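Local coordinates for protein pyrrolysyl-tRNA synthetase (Desulfitobacterium hafniense, PDB 3DSQ) that probably charges its cognate tRNA with pyrrolysine at the expense of ATP, acting as a homodimeric class II aminoacyl-tRNA synthetase, at residues 12-17 and 44-49; 82-87 and 175-180. One frame throughout, in Å; residues are numbered along the deposited sequence.

Overall arrangement
The two contacts lie on opposite sides of the chain's centre, with their own centres about 46 Å apart and their nearest atoms about 29 Å apart. Interaction 1 sits far out, in the helical N-terminal part, where a loop leading into helix 16-24 meets helix 39-68; it is partly buried. Interaction 2 is fully buried in the class II core and lays helix 72-85 against strand 171-180. The two share no element, although helices 39-68 and 72-85 follow each other in the chain. Both are apolar across the interface. Interaction 1 is built round one large indole with an aromatic neighbour, whereas interaction 2 is purely aliphatic, three leucines meeting through their methyl groups.

Interaction 1 of 2, residues 12-17 and 44-49; sequences SFWTKV and RAFQGI
Trp14 NE1 is hydrogen-bonded to the backbone O of Gln31, which fixes the turn of an indole whose six-membered end rests on helix 39-68. With CG anti to the carbonyl carbon (chi1 -58°), the ring extends from the loop across to Ala45, Phe46 and Ile49. The closest approach is oblique: Trp14 CZ3 lies 3.5 Å from Phe46 CB. At the indole edge, Trp14 CH2 meets Ala45 CB at 4.2 Å and Trp14 CZ2 meets Ile49 CD1 at 4.0 Å. With its CG anti to the backbone N, Phe46 turns the edge of its ring toward the Trp14 face, an offset edge-to-face pair with planes at 67° and centroids of the Phe46 and six-membered Trp14 rings 6.0 Å apart. Phe36 and Leu22 also touch the indole. Were this indole cut back to an alanine, the gap between loop and helix would probably stay unfilled and the Gln31 carbonyl would lose its indole donor. The Thr15 side chain caps a backbone N of helix 16-24 while its own N bonds Gln18 OE1, consistent with a capping box. A tryptophan just ahead of one N-terminal helix thus packs on the side of a longer one.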
ATOM      1  N   SER B  12     -41.289 -12.265 -12.777  1.00 42.97           N
ATOM      2  CA  SER B  12     -40.640 -12.391 -11.473  1.00 40.36           C
ATOM      3  C   SER B  12     -39.120 -12.325 -11.594  1.00 37.98           C
ATOM      4  O   SER B  12     -38.493 -13.222 -12.164  1.00 33.65           O
ATOM      5  CB  SER B  12     -41.035 -13.707 -10.793  1.00 41.22           C
ATOM      6  OG  SER B  12     -42.418 -13.732 -10.501  1.00 45.22           O
ATOM      7  N   PHE B  13     -38.534 -11.262 -11.044  1.00 34.08           N
ATOM      8  CA  PHE B  13     -37.089 -11.072 -11.105  1.00 31.82           C
ATOM      9  C   PHE B  13     -36.410 -11.326  -9.767  1.00 28.43           C
ATOM     10  O   PHE B  13     -37.076 -11.621  -8.781  1.00 29.38           O
ATOM     11  CB  PHE B  13     -36.765  -9.661 -11.604  1.00 33.22           C
ATOM     12  CG  PHE B  13     -37.377  -9.343 -12.934  1.00 36.37           C
ATOM     13  CD1 PHE B  13     -38.673  -8.838 -13.017  1.00 37.38           C
ATOM     14  CD2 PHE B  13     -36.673  -9.587 -14.113  1.00 36.02           C
ATOM     15  CE1 PHE B  13     -39.261  -8.582 -14.256  1.00 37.72           C
ATOM     16  CE2 PHE B  13     -37.252  -9.335 -15.357  1.00 35.97           C
ATOM     17  CZ  PHE B  13     -38.548  -8.832 -15.429  1.00 38.71           C
ATOM     18  N   TRP B  14     -35.084 -11.227  -9.743  1.00 25.89           N
ATOM     19  CA  TRP B  14     -34.315 -11.458  -8.523  1.00 27.88           C
ATOM     20  C   TRP B  14     -34.735 -10.478  -7.431  1.00 29.67           C
ATOM     21  O   TRP B  14     -35.121  -9.345  -7.728  1.00 26.77           O
ATOM     22  CB  TRP B  14     -32.813 -11.237  -8.759  1.00 26.09           C
ATOM     23  CG  TRP B  14     -32.189 -12.078  -9.821  1.00 26.18           C
ATOM     24  CD1 TRP B  14     -31.379 -11.647 -10.831  1.00 28.08           C
ATOM     25  CD2 TRP B  14     -32.296 -13.495  -9.969  1.00 23.69           C
ATOM     26  NE1 TRP B  14     -30.973 -12.707 -11.604  1.00 26.04           N
ATOM     27  CE2 TRP B  14     -31.521 -13.856 -11.096  1.00 26.09           C
ATOM     28  CE3 TRP B  14     -32.969 -14.497  -9.257  1.00 24.25           C
ATOM     29  CZ2 TRP B  14     -31.397 -15.183 -11.531  1.00 25.46           C
ATOM     30  CZ3 TRP B  14     -32.848 -15.816  -9.683  1.00 27.72           C
ATOM     31  CH2 TRP B  14     -32.063 -16.147 -10.817  1.00 28.05           C
ATOM     32  N   THR B  15     -34.671 -10.925  -6.178  1.00 29.56           N
ATOM     33  CA  THR B  15     -34.963 -10.044  -5.060  1.00 30.93           C
ATOM     34  C   THR B  15     -33.648  -9.285  -4.943  1.00 32.05           C
ATOM     35  O   THR B  15     -32.607  -9.777  -5.402  1.00 31.73           O
ATOM     36  CB  THR B  15     -35.189 -10.809  -3.754  1.00 31.16           C
ATOM     37  OG1 THR B  15     -34.020 -11.582  -3.448  1.00 27.18           O
ATOM     38  CG2 THR B  15     -36.417 -11.721  -3.862  1.00 30.68           C
ATOM     39  N   LYS B  16     -33.680  -8.102  -4.341  1.00 29.55           N
ATOM     40  CA  LYS B  16     -32.475  -7.302  -4.197  1.00 29.32           C
ATOM     41  C   LYS B  16     -31.334  -8.108  -3.591  1.00 30.66           C
ATOM     42  O   LYS B  16     -30.176  -7.945  -3.992  1.00 30.95           O
ATOM     43  CB  LYS B  16     -32.759  -6.063  -3.334  1.00 31.76           C
ATOM     44  CG  LYS B  16     -31.557  -5.135  -3.127  1.00 33.25           C
ATOM     45  CD  LYS B  16     -31.026  -4.577  -4.451  1.00 37.42           C
ATOM     46  CE  LYS B  16     -29.842  -3.626  -4.243  1.00 35.31           C
ATOM     47  NZ  LYS B  16     -28.887  -4.152  -3.218  1.00 37.08           N
ATOM     48  N   VAL B  17     -31.646  -8.982  -2.635  1.00 28.36           N
ATOM     49  CA  VAL B  17     -30.607  -9.778  -2.000  1.00 29.49           C
ATOM     50  C   VAL B  17     -30.025 -10.861  -2.932  1.00 29.62           C
ATOM     51  O   VAL B  17     -28.834 -11.167  -2.867  1.00 28.16           O
ATOM     52  CB  VAL B  17     -31.120 -10.428  -0.703  1.00 30.27           C
ATOM     53  CG1 VAL B  17     -32.044 -11.594  -1.018  1.00 31.86           C
ATOM     54  CG2 VAL B  17     -29.942 -10.865   0.145  1.00 31.49           C
ATOM     55  N   ARG B  44     -35.539 -21.225  -7.206  1.00 37.08           N
ATOM     56  CA  ARG B  44     -34.904 -22.465  -7.639  1.00 38.24           C
ATOM     57  C   ARG B  44     -33.750 -22.160  -8.591  1.00 36.98           C
ATOM     58  O   ARG B  44     -32.644 -22.670  -8.435  1.00 37.39           O
ATOM     59  CB  ARG B  44     -35.922 -23.359  -8.348  1.00 39.29           C
ATOM     60  CG  ARG B  44     -35.294 -24.491  -9.139  1.00 42.26           C
ATOM     61  CD  ARG B  44     -36.248 -24.965 -10.219  1.00 44.69           C
ATOM     62  NE  ARG B  44     -37.289 -25.823  -9.680  1.00 45.63           N
ATOM     63  CZ  ARG B  44     -38.439 -26.077 -10.291  1.00 48.05           C
ATOM     64  NH1 ARG B  44     -38.700 -25.526 -11.471  1.00 46.40           N
ATOM     65  NH2 ARG B  44     -39.325 -26.891  -9.725  1.00 47.22           N
ATOM     66  N   ALA B  45     -34.015 -21.329  -9.586  1.00 35.21           N
ATOM     67  CA  ALA B  45     -32.988 -20.965 -10.541  1.00 32.87           C
ATOM     68  C   ALA B  45     -31.815 -20.298  -9.842  1.00 33.20           C
ATOM     69  O   ALA B  45     -30.656 -20.591 -10.138  1.00 29.76           O
ATOM     70  CB  ALA B  45     -33.563 -20.038 -11.582  1.00 34.62           C
ATOM     71  N   PHE B  46     -32.124 -19.398  -8.909  1.00 31.92           N
ATOM     72  CA  PHE B  46     -31.099 -18.670  -8.175  1.00 30.92           C
ATOM     73  C   PHE B  46     -30.082 -19.600  -7.548  1.00 31.54           C
ATOM     74  O   PHE B  46     -28.872 -19.394  -7.658  1.00 30.29           O
ATOM     75  CB  PHE B  46     -31.730 -17.825  -7.070  1.00 30.04           C
ATOM     76  CG  PHE B  46     -30.732 -17.254  -6.123  1.00 27.68           C
ATOM     77  CD1 PHE B  46     -29.917 -16.198  -6.515  1.00 23.82           C
ATOM     78  CD2 PHE B  46     -30.572 -17.798  -4.852  1.00 24.39           C
ATOM     79  CE1 PHE B  46     -28.957 -15.691  -5.656  1.00 24.53           C
ATOM     80  CE2 PHE B  46     -29.613 -17.296  -3.982  1.00 26.05           C
ATOM     81  CZ  PHE B  46     -28.801 -16.238  -4.385  1.00 23.14           C
ATOM     82  N   GLN B  47     -30.604 -20.619  -6.877  1.00 32.91           N
ATOM     83  CA  GLN B  47     -29.800 -21.614  -6.197  1.00 34.63           C
ATOM     84  C   GLN B  47     -28.847 -22.309  -7.169  1.00 34.37           C
ATOM     85  O   GLN B  47     -27.670 -22.528  -6.863  1.00 33.56           O
ATOM     86  CB  GLN B  47     -30.730 -22.635  -5.540  1.00 36.91           C
ATOM     87  CG  GLN B  47     -30.163 -23.308  -4.313  1.00 42.24           C
ATOM     88  CD  GLN B  47     -31.182 -24.199  -3.622  1.00 46.95           C
ATOM     89  OE1 GLN B  47     -32.301 -23.767  -3.318  1.00 49.80           O
ATOM     90  NE2 GLN B  47     -30.798 -25.447  -3.359  1.00 47.39           N
ATOM     91  N   GLY B  48     -29.362 -22.646  -8.344  1.00 34.65           N
ATOM     92  CA  GLY B  48     -28.548 -23.320  -9.343  1.00 36.96           C
ATOM     93  C   GLY B  48     -27.443 -22.446  -9.900  1.00 37.04           C
ATOM     94  O   GLY B  48     -26.305 -22.897 -10.049  1.00 36.90           O
ATOM     95  N   ILE B  49     -27.772 -21.194 -10.212  1.00 36.76           N
ATOM     96  CA  ILE B  49     -26.782 -20.265 -10.741  1.00 36.74           C
ATOM     97  C   ILE B  49     -25.742 -19.939  -9.670  1.00 37.46           C
ATOM     98  O   ILE B  49     -24.540 -19.946  -9.940  1.00 36.15           O
ATOM     99  CB  ILE B  49     -27.447 -18.965 -11.240  1.00 36.90           C
ATOM    100  CG1 ILE B  49     -28.343 -19.281 -12.445  1.00 36.21           C
ATOM    101  CG2 ILE B  49     -26.385 -17.928 -11.598  1.00 34.16           C
ATOM    102  CD1 ILE B  49     -29.116 -18.084 -12.962  1.00 36.90           C
TER

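Interaction 2 of 2, residues 82-87 and 175-180; sequences KALHQQ and LNLTEL
Leu84 reaches from helix 72-85 toward strand 171-180 and sets both its methyls against leucines of the strand. Its CG stands anti to the carbonyl carbon (chi1 -68°) and the CD1 branch continues the chain outward, which lets both methyls meet the strand's leucines. Leu84 CD2 presses on Leu177 CD2 at 3.5 Å, tighter than usual for two carbons, while Leu84 CD1 touches the same Leu177 CD2 at 3.9 Å. One methyl of Leu177 thus fits against both prongs of the Leu84 fork, and the two side chains cross at about a right angle. Leu177 takes a less usual conformation, CG between the backbone N and the carbonyl carbon (chi1 50°) with chi2 at 42°, and it is this that places CD2 against both methyls of Leu84. Leu175 comes in at a slant, and its CD1 meets Leu84 CD1 at 4.0 Å. Phe153 of the adjoining strand 150-159 touches all three leucines, and helix 187-201 adds Met194 against Leu177 and Val198 against Leu175. Farther along the strand, buried Glu179 is paired with Arg151 and Arg190. On the helix side, Lys82 is salt-bridged to Glu78 of its own chain and packs on Glu78 of the second subunit. A helix at the dimer interface packed on a largely antiparallel sheet is consistent with the motif 1 helix and the motif 2 strands of the class II synthetase fold.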
ATOM      1  N   LYS B  82       7.367  -2.292 -12.872  1.00 34.38           N
ATOM      2  CA  LYS B  82       8.474  -2.745 -13.714  1.00 36.03           C
ATOM      3  C   LYS B  82       8.447  -2.076 -15.084  1.00 33.88           C
ATOM      4  O   LYS B  82       9.473  -1.626 -15.583  1.00 34.38           O
ATOM      5  CB  LYS B  82       8.434  -4.269 -13.881  1.00 40.16           C
ATOM      6  CG  LYS B  82       8.740  -5.016 -12.593  1.00 45.82           C
ATOM      7  CD  LYS B  82       8.744  -6.517 -12.783  1.00 48.49           C
ATOM      8  CE  LYS B  82       9.169  -7.217 -11.502  1.00 50.05           C
ATOM      9  NZ  LYS B  82       9.182  -8.700 -11.668  1.00 51.63           N
ATOM     10  N   ALA B  83       7.266  -1.996 -15.684  1.00 33.11           N
ATOM     11  CA  ALA B  83       7.124  -1.382 -16.996  1.00 33.74           C
ATOM     12  C   ALA B  83       7.549   0.087 -17.023  1.00 34.87           C
ATOM     13  O   ALA B  83       8.067   0.574 -18.029  1.00 33.67           O
ATOM     14  CB  ALA B  83       5.687  -1.522 -17.483  1.00 35.75           C
ATOM     15  N   LEU B  84       7.339   0.798 -15.921  1.00 34.80           N
ATOM     16  CA  LEU B  84       7.717   2.207 -15.876  1.00 35.45           C
ATOM     17  C   LEU B  84       9.192   2.382 -15.516  1.00 34.55           C
ATOM     18  O   LEU B  84       9.824   3.363 -15.901  1.00 34.89           O
ATOM     19  CB  LEU B  84       6.820   2.953 -14.890  1.00 36.52           C
ATOM     20  CG  LEU B  84       5.371   3.035 -15.373  1.00 35.67           C
ATOM     21  CD1 LEU B  84       4.473   3.659 -14.308  1.00 38.40           C
ATOM     22  CD2 LEU B  84       5.337   3.855 -16.649  1.00 36.42           C
ATOM     23  N   HIS B  85       9.731   1.422 -14.773  1.00 35.19           N
ATOM     24  CA  HIS B  85      11.137   1.446 -14.393  1.00 35.69           C
ATOM     25  C   HIS B  85      11.937   1.275 -15.687  1.00 36.94           C
ATOM     26  O   HIS B  85      13.003   1.868 -15.861  1.00 35.85           O
ATOM     27  CB  HIS B  85      11.453   0.283 -13.447  1.00 34.31           C
ATOM     28  CG  HIS B  85      10.789   0.383 -12.111  1.00 33.68           C
ATOM     29  ND1 HIS B  85      10.559  -0.719 -11.315  1.00 34.04           N
ATOM     30  CD2 HIS B  85      10.332   1.453 -11.416  1.00 29.32           C
ATOM     31  CE1 HIS B  85       9.986  -0.332 -10.187  1.00 31.08           C
ATOM     32  NE2 HIS B  85       9.840   0.981 -10.224  1.00 28.60           N
ATOM     33  N   GLN B  86      11.396   0.466 -16.595  1.00 37.64           N
ATOM     34  CA  GLN B  86      12.042   0.190 -17.876  1.00 38.69           C
ATOM     35  C   GLN B  86      11.975   1.405 -18.792  1.00 39.50           C
ATOM     36  O   GLN B  86      12.659   1.459 -19.814  1.00 40.78           O
ATOM     37  CB  GLN B  86      11.389  -1.024 -18.550  1.00 37.58           C
ATOM     38  CG  GLN B  86      11.383  -2.262 -17.665  1.00 41.28           C
ATOM     39  CD  GLN B  86      10.950  -3.526 -18.392  1.00 43.74           C
ATOM     40  OE1 GLN B  86      10.121  -3.484 -19.302  1.00 45.37           O
ATOM     41  NE2 GLN B  86      11.501  -4.663 -17.978  1.00 43.22           N
ATOM     42  N   GLN B  87      11.154   2.382 -18.421  1.00 39.22           N
ATOM     43  CA  GLN B  87      11.023   3.602 -19.203  1.00 37.03           C
ATOM     44  C   GLN B  87      11.687   4.754 -18.461  1.00 36.06           C
ATOM     45  O   GLN B  87      11.418   5.925 -18.731  1.00 37.03           O
ATOM     46  CB  GLN B  87       9.553   3.912 -19.454  1.00 38.94           C
ATOM     47  CG  GLN B  87       8.817   2.778 -20.150  1.00 41.80           C
ATOM     48  CD  GLN B  87       9.294   2.552 -21.576  1.00 43.01           C
ATOM     49  OE1 GLN B  87       9.047   1.499 -22.167  1.00 44.15           O
ATOM     50  NE2 GLN B  87       9.968   3.542 -22.137  1.00 41.10           N
ATOM     51  N   LEU B 175      -2.306   5.050  -9.381  1.00 26.19           N
ATOM     52  CA  LEU B 175      -1.024   5.009 -10.057  1.00 28.05           C
ATOM     53  C   LEU B 175      -1.012   6.406 -10.652  1.00 27.60           C
ATOM     54  O   LEU B 175      -1.967   6.808 -11.306  1.00 30.01           O
ATOM     55  CB  LEU B 175      -1.000   3.982 -11.195  1.00 29.14           C
ATOM     56  CG  LEU B 175       0.002   4.306 -12.326  1.00 30.47           C
ATOM     57  CD1 LEU B 175       1.416   4.388 -11.776  1.00 28.79           C
ATOM     58  CD2 LEU B 175      -0.084   3.251 -13.427  1.00 32.24           C
ATOM     59  N   ASN B 176       0.039   7.164 -10.401  1.00 28.76           N
ATOM     60  CA  ASN B 176       0.098   8.497 -10.963  1.00 31.13           C
ATOM     61  C   ASN B 176       1.498   8.666 -11.491  1.00 30.21           C
ATOM     62  O   ASN B 176       2.436   8.734 -10.712  1.00 30.00           O
ATOM     63  CB  ASN B 176      -0.181   9.559  -9.895  1.00 32.04           C
ATOM     64  CG  ASN B 176      -0.418  10.934 -10.490  1.00 36.58           C
ATOM     65  OD1 ASN B 176       0.246  11.337 -11.448  1.00 36.26           O
ATOM     66  ND2 ASN B 176      -1.362  11.669  -9.914  1.00 37.99           N
ATOM     67  N   LEU B 177       1.646   8.700 -12.813  1.00 30.30           N
ATOM     68  CA  LEU B 177       2.969   8.881 -13.386  1.00 29.61           C
ATOM     69  C   LEU B 177       3.081  10.269 -13.977  1.00 26.74           C
ATOM     70  O   LEU B 177       2.113  10.825 -14.487  1.00 26.22           O
ATOM     71  CB  LEU B 177       3.292   7.801 -14.427  1.00 31.96           C
ATOM     72  CG  LEU B 177       2.379   7.397 -15.581  1.00 33.69           C
ATOM     73  CD1 LEU B 177       1.742   8.596 -16.232  1.00 37.37           C
ATOM     74  CD2 LEU B 177       3.242   6.626 -16.588  1.00 34.07           C
ATOM     75  N   THR B 178       4.277  10.827 -13.906  1.00 26.25           N
ATOM     76  CA  THR B 178       4.480  12.184 -14.371  1.00 27.69           C
ATOM     77  C   THR B 178       5.850  12.412 -14.952  1.00 27.90           C
ATOM     78  O   THR B 178       6.773  11.641 -14.727  1.00 28.74           O
ATOM     79  CB  THR B 178       4.362  13.170 -13.205  1.00 26.58           C
ATOM     80  OG1 THR B 178       5.483  12.975 -12.332  1.00 27.04           O
ATOM     81  CG2 THR B 178       3.078  12.924 -12.409  1.00 25.72           C
ATOM     82  N   GLU B 179       5.961  13.504 -15.696  1.00 31.33           N
ATOM     83  CA  GLU B 179       7.219  13.922 -16.278  1.00 33.96           C
ATOM     84  C   GLU B 179       7.235  15.431 -16.124  1.00 33.19           C
ATOM     85  O   GLU B 179       6.301  16.112 -16.535  1.00 33.47           O
ATOM     86  CB  GLU B 179       7.330  13.550 -17.763  1.00 33.60           C
ATOM     87  CG  GLU B 179       8.682  13.944 -18.359  1.00 35.31           C
ATOM     88  CD  GLU B 179       8.854  13.512 -19.807  1.00 36.49           C
ATOM     89  OE1 GLU B 179       8.200  14.103 -20.688  1.00 37.23           O
ATOM     90  OE2 GLU B 179       9.644  12.575 -20.060  1.00 38.39           O
ATOM     91  N   LEU B 180       8.283  15.932 -15.486  1.00 34.67           N
ATOM     92  CA  LEU B 180       8.460  17.360 -15.270  1.00 35.46           C
ATOM     93  C   LEU B 180       9.539  17.829 -16.236  1.00 35.57           C
ATOM     94  O   LEU B 180      10.654  17.308 -16.221  1.00 34.00           O
ATOM     95  CB  LEU B 180       8.919  17.627 -13.839  1.00 36.25           C
ATOM     96  CG  LEU B 180       9.347  19.056 -13.501  1.00 36.17           C
ATOM     97  CD1 LEU B 180       8.127  19.970 -13.422  1.00 35.30           C
ATOM     98  CD2 LEU B 180      10.083  19.045 -12.174  1.00 36.66           C
TER